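Local coordinates for protein alkaline serine protease AL20 (Nesterenkonia abyssinica, PDB 3CP7) that probably cleaves peptide bonds as a secreted, thermostable alkaline serine protease of the trypsin-like fold, at residues H41-G46 with R53-A58; T104-Q107 with T111-P114. All coordinates share one frame; numbering follows the deposited sequence.

Contact 1 of 2, residues H41-G46 with R53-A58. With FMT (formic acid), chain C.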
loop_
_atom_site.group_PDB
_atom_site.type_symbol
_atom_site.label_atom_id
_atom_site.label_comp_id
_atom_site.label_asym_id
_atom_site.label_seq_id
_atom_site.Cartn_x
_atom_site.Cartn_y
_atom_site.Cartn_z
ATOM N N HIS A 41 -3.746 4.929 -11.115
ATOM C CA HIS A 41 -3.251 4.527 -12.419
ATOM C C HIS A 41 -2.085 5.384 -12.903
ATOM O O HIS A 41 -1.443 5.037 -13.891
ATOM C CB HIS A 41 -4.389 4.442 -13.446
ATOM C CG HIS A 41 -4.805 5.753 -14.040
ATOM N ND1 HIS A 41 -5.935 6.442 -13.641
ATOM C CD2 HIS A 41 -4.261 6.473 -15.054
ATOM C CE1 HIS A 41 -6.053 7.539 -14.373
ATOM N NE2 HIS A 41 -5.056 7.577 -15.238
ATOM N N CYS A 42 -1.801 6.487 -12.212
ATOM C CA CYS A 42 -0.633 7.316 -12.531
ATOM C C CYS A 42 0.637 6.800 -11.868
ATOM O O CYS A 42 1.729 7.317 -12.137
ATOM C CB CYS A 42 -0.856 8.759 -12.083
ATOM S SG CYS A 42 -2.163 9.626 -13.000
ATOM N N LEU A 43 0.518 5.797 -11.001
ATOM C CA LEU A 43 1.731 5.241 -10.395
ATOM C C LEU A 43 1.764 3.719 -10.289
ATOM O O LEU A 43 2.772 3.152 -9.841
ATOM C CB LEU A 43 2.064 5.916 -9.051
ATOM C CG LEU A 43 0.993 6.033 -7.966
ATOM C CD1 LEU A 43 0.630 4.643 -7.420
ATOM C CD2 LEU A 43 1.494 6.953 -6.855
ATOM N N HIS A 44 0.701 3.053 -10.739
ATOM C CA HIS A 44 0.656 1.595 -10.722
ATOM C C HIS A 44 -0.248 1.083 -11.835
ATOM O O HIS A 44 -1.314 1.654 -12.079
ATOM C CB HIS A 44 0.193 1.072 -9.356
ATOM C CG HIS A 44 0.375 -0.403 -9.189
ATOM N ND1 HIS A 44 -0.473 -1.324 -9.760
ATOM C CD2 HIS A 44 1.331 -1.117 -8.545
ATOM C CE1 HIS A 44 -0.061 -2.545 -9.460
ATOM N NE2 HIS A 44 1.039 -2.447 -8.733
ATOM N N ASP A 45 0.172 -0.003 -12.489
ATOM C CA ASP A 45 -0.542 -0.559 -13.647
ATOM C C ASP A 45 -1.964 -1.033 -13.341
ATOM O O ASP A 45 -2.822 -1.052 -14.230
ATOM C CB ASP A 45 0.211 -1.774 -14.228
ATOM C CG ASP A 45 1.586 -1.440 -14.803
ATOM O OD1 ASP A 45 1.840 -0.294 -15.242
ATOM O OD2 ASP A 45 2.419 -2.373 -14.844
ATOM N N GLY A 46 -2.201 -1.446 -12.099
ATOM C CA GLY A 46 -3.437 -2.144 -11.761
ATOM C C GLY A 46 -3.253 -3.647 -11.871
ATOM O O GLY A 46 -2.122 -4.144 -11.831
ATOM N N ARG A 53 7.759 3.673 -13.217
ATOM C CA ARG A 53 9.167 3.956 -13.020
ATOM C C ARG A 53 9.432 5.425 -13.269
ATOM O O ARG A 53 8.734 6.067 -14.054
ATOM C CB ARG A 53 10.013 3.090 -13.951
ATOM C CG ARG A 53 10.005 1.619 -13.559
ATOM C CD ARG A 53 10.932 0.795 -14.438
ATOM N NE ARG A 53 10.231 0.179 -15.564
ATOM C CZ ARG A 53 10.266 0.614 -16.820
ATOM N NH1 ARG A 53 10.967 1.696 -17.153
ATOM N NH2 ARG A 53 9.592 -0.041 -17.753
ATOM N N ASN A 54 10.426 5.959 -12.571
ATOM C CA ASN A 54 10.861 7.344 -12.752
ATOM C C ASN A 54 9.736 8.370 -12.655
ATOM O O ASN A 54 9.650 9.315 -13.449
ATOM C CB ASN A 54 11.650 7.484 -14.051
ATOM C CG ASN A 54 12.896 6.623 -14.053
ATOM O OD1 ASN A 54 13.513 6.396 -13.009
ATOM N ND2 ASN A 54 13.259 6.125 -15.217
ATOM N N PHE A 55 8.877 8.167 -11.658
ATOM C CA PHE A 55 7.808 9.102 -11.343
ATOM C C PHE A 55 8.420 10.405 -10.857
ATOM O O PHE A 55 9.164 10.426 -9.869
ATOM C CB PHE A 55 6.888 8.494 -10.281
ATOM C CG PHE A 55 5.670 9.329 -9.938
ATOM C CD1 PHE A 55 4.405 8.912 -10.331
ATOM C CD2 PHE A 55 5.785 10.479 -9.163
ATOM C CE1 PHE A 55 3.267 9.647 -9.991
ATOM C CE2 PHE A 55 4.660 11.232 -8.812
ATOM C CZ PHE A 55 3.394 10.810 -9.233
ATOM N N VAL A 56 8.085 11.485 -11.552
ATOM C CA VAL A 56 8.608 12.808 -11.230
ATOM C C VAL A 56 7.466 13.824 -11.189
ATOM O O VAL A 56 6.569 13.777 -12.023
ATOM C CB VAL A 56 9.679 13.229 -12.282
ATOM C CG1 VAL A 56 9.963 14.699 -12.237
ATOM C CG2 VAL A 56 10.966 12.441 -12.085
ATOM N N PHE A 57 7.540 14.746 -10.235
ATOM C CA PHE A 57 6.516 15.759 -10.025
ATOM C C PHE A 57 7.118 17.140 -10.237
ATOM O O PHE A 57 8.174 17.444 -9.684
ATOM C CB PHE A 57 5.965 15.654 -8.599
ATOM C CG PHE A 57 4.940 16.717 -8.247
ATOM C CD1 PHE A 57 5.222 17.676 -7.272
ATOM C CD2 PHE A 57 3.686 16.736 -8.867
ATOM C CE1 PHE A 57 4.272 18.637 -6.934
ATOM C CE2 PHE A 57 2.737 17.692 -8.527
ATOM C CZ PHE A 57 3.042 18.656 -7.569
ATOM N N ALA A 58 6.448 17.956 -11.047
ATOM C CA ALA A 58 6.914 19.305 -11.382
ATOM C C ALA A 58 5.898 20.343 -10.915
ATOM O O ALA A 58 4.937 20.640 -11.631
ATOM C CB ALA A 58 7.149 19.425 -12.886
HETATM C C FMT C . -3.776 9.968 -18.025
HETATM O O1 FMT C . -3.971 8.867 -17.482
HETATM O O2 FMT C . -4.582 10.899 -17.955
#

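Contact 2 of 2, residues T104-Q107 with T111-P114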
loop_
_atom_site.group_PDB
_atom_site.type_symbol
_atom_site.label_atom_id
_atom_site.label_comp_id
_atom_site.label_asym_id
_atom_site.label_seq_id
_atom_site.Cartn_x
_atom_site.Cartn_y
_atom_site.Cartn_z
ATOM N N THR A 104 12.226 19.656 1.754
ATOM C CA THR A 104 11.070 18.881 1.307
ATOM C C THR A 104 10.227 19.707 0.326
ATOM O O THR A 104 10.307 20.940 0.288
ATOM C CB THR A 104 10.189 18.485 2.485
ATOM O OG1 THR A 104 9.774 19.676 3.154
ATOM C CG2 THR A 104 10.947 17.572 3.470
ATOM N N VAL A 105 9.397 19.031 -0.463
ATOM C CA VAL A 105 8.639 19.740 -1.487
ATOM C C VAL A 105 7.674 20.764 -0.873
ATOM O O VAL A 105 7.462 21.842 -1.438
ATOM C CB VAL A 105 7.913 18.765 -2.452
ATOM C CG1 VAL A 105 6.617 18.194 -1.833
ATOM C CG2 VAL A 105 7.609 19.454 -3.761
ATOM N N GLN A 106 7.088 20.428 0.276
ATOM C CA GLN A 106 6.147 21.337 0.922
ATOM C C GLN A 106 6.875 22.570 1.464
ATOM O O GLN A 106 6.333 23.665 1.429
ATOM C CB GLN A 106 5.339 20.620 2.018
ATOM C CG GLN A 106 4.145 21.424 2.534
ATOM C CD GLN A 106 3.248 20.657 3.496
ATOM O OE1 GLN A 106 2.582 21.266 4.350
ATOM N NE2 GLN A 106 3.186 19.348 3.349
ATOM N N GLN A 107 8.097 22.375 1.958
ATOM C CA GLN A 107 8.936 23.490 2.410
ATOM C C GLN A 107 9.384 24.357 1.235
ATOM O O GLN A 107 9.423 25.588 1.335
ATOM C CB GLN A 107 10.148 22.954 3.167
ATOM C CG GLN A 107 9.837 22.518 4.592
ATOM C CD GLN A 107 9.563 23.687 5.513
ATOM O OE1 GLN A 107 8.414 23.955 5.857
ATOM N NE2 GLN A 107 10.624 24.399 5.914
ATOM N N THR A 111 3.592 25.941 0.763
ATOM C CA THR A 111 2.164 25.739 0.956
ATOM C C THR A 111 1.761 24.356 0.456
ATOM O O THR A 111 2.570 23.639 -0.156
ATOM C CB THR A 111 1.341 26.854 0.264
ATOM O OG1 THR A 111 -0.023 26.807 0.706
ATOM C CG2 THR A 111 1.397 26.748 -1.261
ATOM N N ALA A 112 0.520 23.987 0.778
ATOM C CA ALA A 112 -0.055 22.702 0.396
ATOM C C ALA A 112 -1.553 22.816 0.550
ATOM O O ALA A 112 -2.056 23.655 1.304
ATOM C CB ALA A 112 0.461 21.601 1.308
ATOM N N SER A 113 -2.283 21.960 -0.158
ATOM C CA SER A 113 -3.730 21.902 -0.002
ATOM C C SER A 113 -4.133 21.107 1.228
ATOM O O SER A 113 -3.525 20.074 1.520
ATOM C CB SER A 113 -4.341 21.196 -1.202
ATOM O OG SER A 113 -4.101 21.935 -2.371
ATOM N N PRO A 114 -5.205 21.548 1.914
ATOM C CA PRO A 114 -5.816 20.649 2.886
ATOM C C PRO A 114 -6.475 19.505 2.114
ATOM O O PRO A 114 -6.718 19.631 0.906
ATOM C CB PRO A 114 -6.880 21.515 3.587
ATOM C CG PRO A 114 -6.882 22.844 2.920
ATOM C CD PRO A 114 -5.950 22.810 1.747
#

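Contact 1 of 2, residues H41-G46 with R53-A58
The ring of Phe-55 meets the carbonyl oxygen of Cys-42 at its edge, near the ring plane, and beside it the CB of Leu-43 at an oblique tilt. Cys-42 O stands 3.5 Å from Phe-55 CE1, so this buried oxygen, which finds no hydrogen-bond donor in the model, is faced instead by the slightly positive C-H rim of an aromatic ring. Leu-43 CB lies 4.0 Å from Phe-55 CD1, the apolar half of the contact. The CG of Phe-55 is anti to the backbone N (chi1 -176°), which carries the ring from its strand across to the 3-10 turn.

On the other side of Cys-42 lies the imidazole of His-41, with Cys-42 SG 4.1 Å above one face, offset toward the rim. At the edge of that ring a formic acid molecule, probably from the crystallisation liquor, accepts a hydrogen bond from His-41 NE2 to its O1 (2.8 Å, 148°); it is also hydrogen-bonded to Ser-169 OG and Gly-167 N. His-41 ND1 is bonded to Asp-91 OD1, consistent with a Ser-His-Asp triad of Ser-169, His-41 and Asp-91, as in chymotrypsin-like proteases. Further along, in the loop that follows, Gly-46 N donates to His-44 ND1 at 2.9 Å, 20° out of the ring plane.

Cys-42 is tied by its disulfide to Cys-23 of strand 19-27. Within the six-stranded barrel, Phe-55 rests on Val-12 of strand 9-16, Ala-73 and Leu-76 of strand 71-78 and Ala-95 of strand 93-97, while Leu-43 reaches Leu-76 and Ala-93.

Contact 2 of 2, residues T104-Q107 with T111-P114
Gln-106 reaches Ala-112 with an extended side chain: CG is anti to the backbone N (chi1 -168°) and the chain stays straight through chi2 (173°), which carries the amide out from the helix until one face lies against Ala-112. Although its CB does not head for the other segment, the end of the side chain comes up against the methyl of Ala-112, whose own CB points back at the helix. Gln-106 CD lies 3.7 Å from Ala-112 CB, and Gln-106 OE1 is equally close to that methyl. Gln-106 NE2 is a little farther from it, at 4.1 Å. The methylene adds to the packing, with Gln-106 CG 3.8 Å from the carbonyl oxygen Thr-111 O. The methyl sits over the face of the amide, nearly above CD; this is van der Waals packing on the flat side and not at its N-H or lone-pair edge. No hydrogen bond crosses between the segments; even the approach of Gln-106 O to Thr-111 N is long, at 3.6 Å.

Helix 105-109 is followed by an extended, irregular stretch whose Thr-111 and Ala-112 lie beside Gln-106 before the chain heads away from the helix. Both belong to the linker from strand 93-97, the last barrel strand in chain order, to strand 124-129, which opens the second six-stranded sheet, as expected for the two-domain trypsin-like fold. Thr-104 is the N-cap: its OG1 accepts a weak bond from Gln-107 N (3.4 Å), covering one amide of the helix start.

Val-105 and Ala-112 both lean on Ile-27 of strand 19-27, and Gln-106 also packs on Ser-30 and Gln-33. Beyond Ala-112, the chain is tied down by Ser-113, whose OG bonds to Asn-26 ND2 and whose backbone pairs with Ile-27 and Ala-29.

Overall arrangement
Contact 1 is buried and contact 2 lies at the surface, their centres about 19 Å apart and their nearest atoms about 5 Å apart without touching. Neither pair of segments is joined by a hydrogen bond. In contact 1 an aromatic ring meets a buried backbone carbonyl and a leucine CB, beside the probable catalytic histidine; in contact 2 a partly exposed glutamine amide lies against an alanine methyl, far from that site. They share a neighbour in strand 19-27: its Cys-23 forms the disulfide with 41-46, and its Ile-27 receives side chains of both 104-107 and 111-114. Contact 1 comes first along the chain; contact 2 follows where the polypeptide has left the barrel for the second sheet.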